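Local coordinates for cephalosporin hydroxylase CMCI (Streptomyces clavuligerus, PDB 2BM8), which probably takes part in cephamycin biosynthesis by modifying the cephalosporin nucleus, at residues B[138-150]-B[163-176]. The protein carries 3 engineered substitutions. Sequence-based numbering, arbitrary orientation.
Sequences DCSDLTTFEHLRE and ANTFNIMKWAVDHL
A chi1 of 175° points the Trp171 indole away from its own backbone N and out from helix 165-175, bringing one face of it under Phe145 CB, while the Phe145 chi1 of -65° carries the phenyl ring on toward Ile168. Phe145 CB stands 3.7 Å from the centroid of the six-membered ring of Trp171 and almost on its normal, a CH-pi contact. The two aromatic rings themselves meet obliquely, with planes at 41°. Trp171 CH2 also lies 3.4 Å from Phe145 O, and His175 CB, one helical turn on, packs against the opposite face of the indole. Replacing Trp171 by an alanine would probably open a gap between Phe145 and His175 and leave Arg149 CG, 3.8 Å from Trp171 CZ2, without the indole it rests on. Phe145 and Ile168 cross at about a right angle: the ring carries Ile168 CG2 over one face, and its CZ comes 3.9 Å from Ile168 CD1. Both side chains reach Leu88 of strand 84-88, so they fill the layer between helix and sheet. This is a Rossmann-like alpha/beta fold, with strand order 3-2-1-4-5-7-6 as in class I methyltransferases; segment 138-150 belongs to the connection from strand 132-136 to strand 155-159, and helix 165-175 follows the latter. A second subunit also reaches the helix, with its Phe9 on Asn167 and its Tyr4 on Val173. The side chains of Leu142 and Trp171 run past each other in opposite directions, Leu142 CD2 4.1 Å from Trp171 CB. Near the helix start, Asn164 ND2 gives a weak hydrogen bond to Cys139 O (3.3 Å), while its OD1 accepts a straighter one from Asn167 ND2; together the two bonds limit how the Asn164 amide can turn. At the far end, Leu176 CD1 sits 3.6 Å from Leu148 O.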
# COMPACT_ATOMS: atom_id res chain seq x y z
N ASP B 138 39.04 -11.54 -15.23
CA ASP B 138 38.81 -12.72 -14.41
C ASP B 138 38.86 -12.26 -12.95
O ASP B 138 39.92 -11.90 -12.43
CB ASP B 138 39.89 -13.77 -14.74
CG ASP B 138 39.82 -15.01 -13.85
OD1 ASP B 138 40.80 -15.80 -13.87
OD2 ASP B 138 38.85 -15.27 -13.10
N CYS B 139 37.70 -12.25 -12.29
CA CYS B 139 37.60 -11.68 -10.95
C CYS B 139 38.48 -12.35 -9.89
O CYS B 139 39.02 -11.68 -9.01
CB CYS B 139 36.14 -11.66 -10.49
SG CYS B 139 35.16 -10.42 -11.36
N SER B 140 38.63 -13.67 -9.98
CA SER B 140 39.35 -14.41 -8.93
C SER B 140 40.89 -14.27 -9.03
O SER B 140 41.61 -14.65 -8.10
CB SER B 140 38.92 -15.89 -8.92
OG SER B 140 39.79 -16.70 -9.68
N ASP B 141 41.38 -13.74 -10.15
CA ASP B 141 42.80 -13.46 -10.34
C ASP B 141 43.00 -11.93 -10.29
O ASP B 141 42.54 -11.22 -11.17
CB ASP B 141 43.26 -14.05 -11.68
CG ASP B 141 44.74 -13.77 -11.98
OD1 ASP B 141 45.24 -14.31 -12.99
OD2 ASP B 141 45.46 -13.04 -11.29
N LEU B 142 43.70 -11.45 -9.26
CA LEU B 142 43.83 -10.01 -9.01
C LEU B 142 44.79 -9.28 -9.96
O LEU B 142 44.64 -8.09 -10.20
CB LEU B 142 44.25 -9.75 -7.55
CG LEU B 142 43.21 -9.99 -6.45
CD1 LEU B 142 43.87 -9.95 -5.07
CD2 LEU B 142 42.07 -8.98 -6.53
N THR B 143 45.77 -10.00 -10.49
CA THR B 143 46.75 -9.42 -11.43
C THR B 143 46.12 -9.00 -12.76
O THR B 143 46.74 -8.27 -13.54
CB THR B 143 47.92 -10.39 -11.70
OG1 THR B 143 47.40 -11.68 -12.07
CG2 THR B 143 48.75 -10.64 -10.43
N THR B 144 44.91 -9.50 -13.01
CA THR B 144 44.04 -8.99 -14.07
C THR B 144 43.91 -7.47 -14.03
O THR B 144 43.97 -6.82 -15.07
CB THR B 144 42.63 -9.57 -13.89
OG1 THR B 144 42.65 -10.97 -14.18
CG2 THR B 144 41.65 -8.99 -14.90
N PHE B 145 43.71 -6.93 -12.83
CA PHE B 145 43.40 -5.52 -12.64
C PHE B 145 44.62 -4.61 -12.69
O PHE B 145 44.45 -3.40 -12.79
CB PHE B 145 42.69 -5.31 -11.30
CG PHE B 145 41.35 -5.96 -11.23
CD1 PHE B 145 41.22 -7.27 -10.78
CD2 PHE B 145 40.22 -5.28 -11.64
CE1 PHE B 145 39.98 -7.88 -10.72
CE2 PHE B 145 38.98 -5.88 -11.59
CZ PHE B 145 38.86 -7.19 -11.13
N GLU B 146 45.81 -5.19 -12.61
CA GLU B 146 47.08 -4.42 -12.61
C GLU B 146 47.14 -3.36 -13.71
O GLU B 146 47.48 -2.20 -13.44
CB GLU B 146 48.29 -5.37 -12.69
CG GLU B 146 49.66 -4.71 -12.92
CD GLU B 146 50.18 -3.87 -11.74
OE1 GLU B 146 49.82 -4.17 -10.57
OE2 GLU B 146 50.96 -2.92 -12.00
N HIS B 147 46.80 -3.73 -14.95
CA HIS B 147 46.71 -2.75 -16.01
C HIS B 147 45.92 -1.56 -15.50
O HIS B 147 44.95 -1.73 -14.75
CB HIS B 147 46.05 -3.32 -17.28
CG HIS B 147 44.59 -3.66 -17.12
ND1 HIS B 147 44.13 -4.96 -17.09
CD2 HIS B 147 43.49 -2.88 -17.03
CE1 HIS B 147 42.82 -4.97 -16.97
NE2 HIS B 147 42.40 -3.72 -16.93
N LEU B 148 46.34 -0.36 -15.87
CA LEU B 148 45.49 0.81 -15.66
C LEU B 148 45.23 1.17 -14.15
O LEU B 148 44.20 1.75 -13.76
CB LEU B 148 44.21 0.65 -16.51
CG LEU B 148 44.50 0.22 -17.99
CD1 LEU B 148 43.24 0.15 -18.85
CD2 LEU B 148 45.59 1.07 -18.69
N ARG B 149 46.21 0.81 -13.32
CA ARG B 149 46.70 1.68 -12.24
C ARG B 149 47.40 2.84 -12.96
O ARG B 149 47.61 3.92 -12.40
CB ARG B 149 47.73 0.97 -11.37
CG ARG B 149 47.27 -0.33 -10.72
CD ARG B 149 48.42 -1.27 -10.35
NE ARG B 149 49.05 -0.87 -9.09
CZ ARG B 149 50.12 -0.08 -8.97
NH1 ARG B 149 50.76 0.41 -10.03
NH2 ARG B 149 50.56 0.21 -7.76
N GLU B 150 47.81 2.56 -14.19
CA GLU B 150 48.30 3.54 -15.14
C GLU B 150 47.27 4.66 -15.52
O GLU B 150 47.65 5.65 -16.15
CB GLU B 150 48.77 2.75 -16.38
CG GLU B 150 49.28 3.54 -17.58
CD GLU B 150 48.48 3.25 -18.85
OE1 GLU B 150 48.53 2.09 -19.33
OE2 GLU B 150 47.79 4.17 -19.36
N ALA B 163 31.80 -11.05 -7.85
CA ALA B 163 32.39 -12.36 -7.56
C ALA B 163 33.41 -12.33 -6.42
O ALA B 163 33.24 -13.01 -5.40
CB ALA B 163 33.02 -12.95 -8.84
N ASN B 164 34.47 -11.55 -6.56
CA ASN B 164 35.54 -11.56 -5.54
C ASN B 164 35.60 -10.17 -4.94
O ASN B 164 36.65 -9.65 -4.64
CB ASN B 164 36.87 -11.95 -6.22
CG ASN B 164 37.98 -12.31 -5.25
OD1 ASN B 164 37.75 -12.79 -4.13
ND2 ASN B 164 39.21 -12.11 -5.70
N THR B 165 34.43 -9.58 -4.75
CA THR B 165 34.28 -8.15 -4.57
C THR B 165 35.14 -7.54 -3.45
O THR B 165 35.91 -6.60 -3.69
CB THR B 165 32.80 -7.85 -4.33
OG1 THR B 165 32.01 -8.39 -5.40
CG2 THR B 165 32.53 -6.33 -4.34
N PHE B 166 35.04 -8.08 -2.25
CA PHE B 166 35.80 -7.55 -1.12
C PHE B 166 37.30 -7.61 -1.34
O PHE B 166 38.01 -6.68 -0.97
CB PHE B 166 35.40 -8.25 0.18
CG PHE B 166 34.02 -7.91 0.62
CD1 PHE B 166 32.98 -8.83 0.49
CD2 PHE B 166 33.74 -6.66 1.14
CE1 PHE B 166 31.70 -8.51 0.89
CE2 PHE B 166 32.46 -6.33 1.53
CZ PHE B 166 31.44 -7.25 1.41
N ASN B 167 37.77 -8.70 -1.96
CA ASN B 167 39.19 -8.81 -2.34
C ASN B 167 39.58 -7.77 -3.37
O ASN B 167 40.64 -7.16 -3.26
CB ASN B 167 39.52 -10.22 -2.85
CG ASN B 167 39.92 -11.19 -1.72
OD1 ASN B 167 40.69 -10.84 -0.82
ND2 ASN B 167 39.40 -12.42 -1.77
N ILE B 168 38.72 -7.54 -4.36
CA ILE B 168 38.96 -6.53 -5.38
C ILE B 168 38.96 -5.14 -4.75
O ILE B 168 39.69 -4.26 -5.18
CB ILE B 168 37.88 -6.61 -6.49
CG1 ILE B 168 37.98 -7.93 -7.25
CG2 ILE B 168 38.01 -5.46 -7.48
CD1 ILE B 168 36.71 -8.25 -8.03
N MET B 169 38.12 -4.96 -3.73
CA MET B 169 38.06 -3.71 -2.95
C MET B 169 39.35 -3.44 -2.20
O MET B 169 39.80 -2.30 -2.16
CB MET B 169 36.91 -3.75 -1.94
CG MET B 169 36.12 -2.46 -1.83
SD MET B 169 34.45 -2.80 -1.21
CE MET B 169 34.61 -2.29 0.46
N LYS B 170 39.92 -4.47 -1.58
CA LYS B 170 41.18 -4.36 -0.86
C LYS B 170 42.30 -3.99 -1.84
O LYS B 170 43.15 -3.14 -1.55
CB LYS B 170 41.50 -5.68 -0.11
CG LYS B 170 42.99 -5.89 0.35
CD LYS B 170 43.24 -7.37 0.73
CE LYS B 170 44.72 -7.68 1.02
NZ LYS B 170 45.28 -8.85 0.24
N TRP B 171 42.28 -4.62 -3.02
CA TRP B 171 43.24 -4.30 -4.07
C TRP B 171 43.09 -2.84 -4.51
O TRP B 171 44.08 -2.12 -4.63
CB TRP B 171 43.11 -5.25 -5.27
CG TRP B 171 44.01 -4.82 -6.39
CD1 TRP B 171 45.33 -5.16 -6.56
CD2 TRP B 171 43.70 -3.90 -7.44
NE1 TRP B 171 45.83 -4.53 -7.67
CE2 TRP B 171 44.86 -3.75 -8.23
CE3 TRP B 171 42.54 -3.20 -7.80
CZ2 TRP B 171 44.90 -2.93 -9.35
CZ3 TRP B 171 42.57 -2.39 -8.92
CH2 TRP B 171 43.75 -2.26 -9.69
N ALA B 172 41.86 -2.40 -4.75
CA ALA B 172 41.63 -1.06 -5.28
C ALA B 172 42.01 0.00 -4.26
O ALA B 172 42.55 1.03 -4.63
CB ALA B 172 40.18 -0.89 -5.72
N VAL B 173 41.74 -0.25 -2.99
CA VAL B 173 42.05 0.71 -1.94
C VAL B 173 43.56 0.89 -1.82
O VAL B 173 44.03 2.00 -1.63
CB VAL B 173 41.46 0.27 -0.56
CG1 VAL B 173 42.26 0.85 0.60
CG2 VAL B 173 39.98 0.66 -0.44
N ASP B 174 44.30 -0.21 -1.92
CA ASP B 174 45.75 -0.20 -1.73
C ASP B 174 46.52 0.23 -2.99
O ASP B 174 47.56 0.88 -2.88
CB ASP B 174 46.25 -1.60 -1.28
CG ASP B 174 45.77 -1.99 0.14
OD1 ASP B 174 45.51 -1.10 0.98
OD2 ASP B 174 45.65 -3.18 0.51
N HIS B 175 46.00 -0.11 -4.17
CA HIS B 175 46.75 -0.01 -5.43
C HIS B 175 46.14 0.93 -6.49
O HIS B 175 46.79 1.22 -7.49
CB HIS B 175 46.92 -1.41 -6.05
CG HIS B 175 47.69 -2.37 -5.18
ND1 HIS B 175 47.08 -3.39 -4.48
CD2 HIS B 175 49.01 -2.45 -4.89
CE1 HIS B 175 47.99 -4.06 -3.79
NE2 HIS B 175 49.17 -3.51 -4.03
N LEU B 176 44.91 1.41 -6.28
CA LEU B 176 44.21 2.18 -7.32
C LEU B 176 43.62 3.52 -6.87
O LEU B 176 43.91 4.54 -7.47
CB LEU B 176 43.09 1.33 -7.94
CG LEU B 176 42.53 1.83 -9.28
CD1 LEU B 176 43.62 2.34 -10.22
CD2 LEU B 176 41.74 0.73 -9.97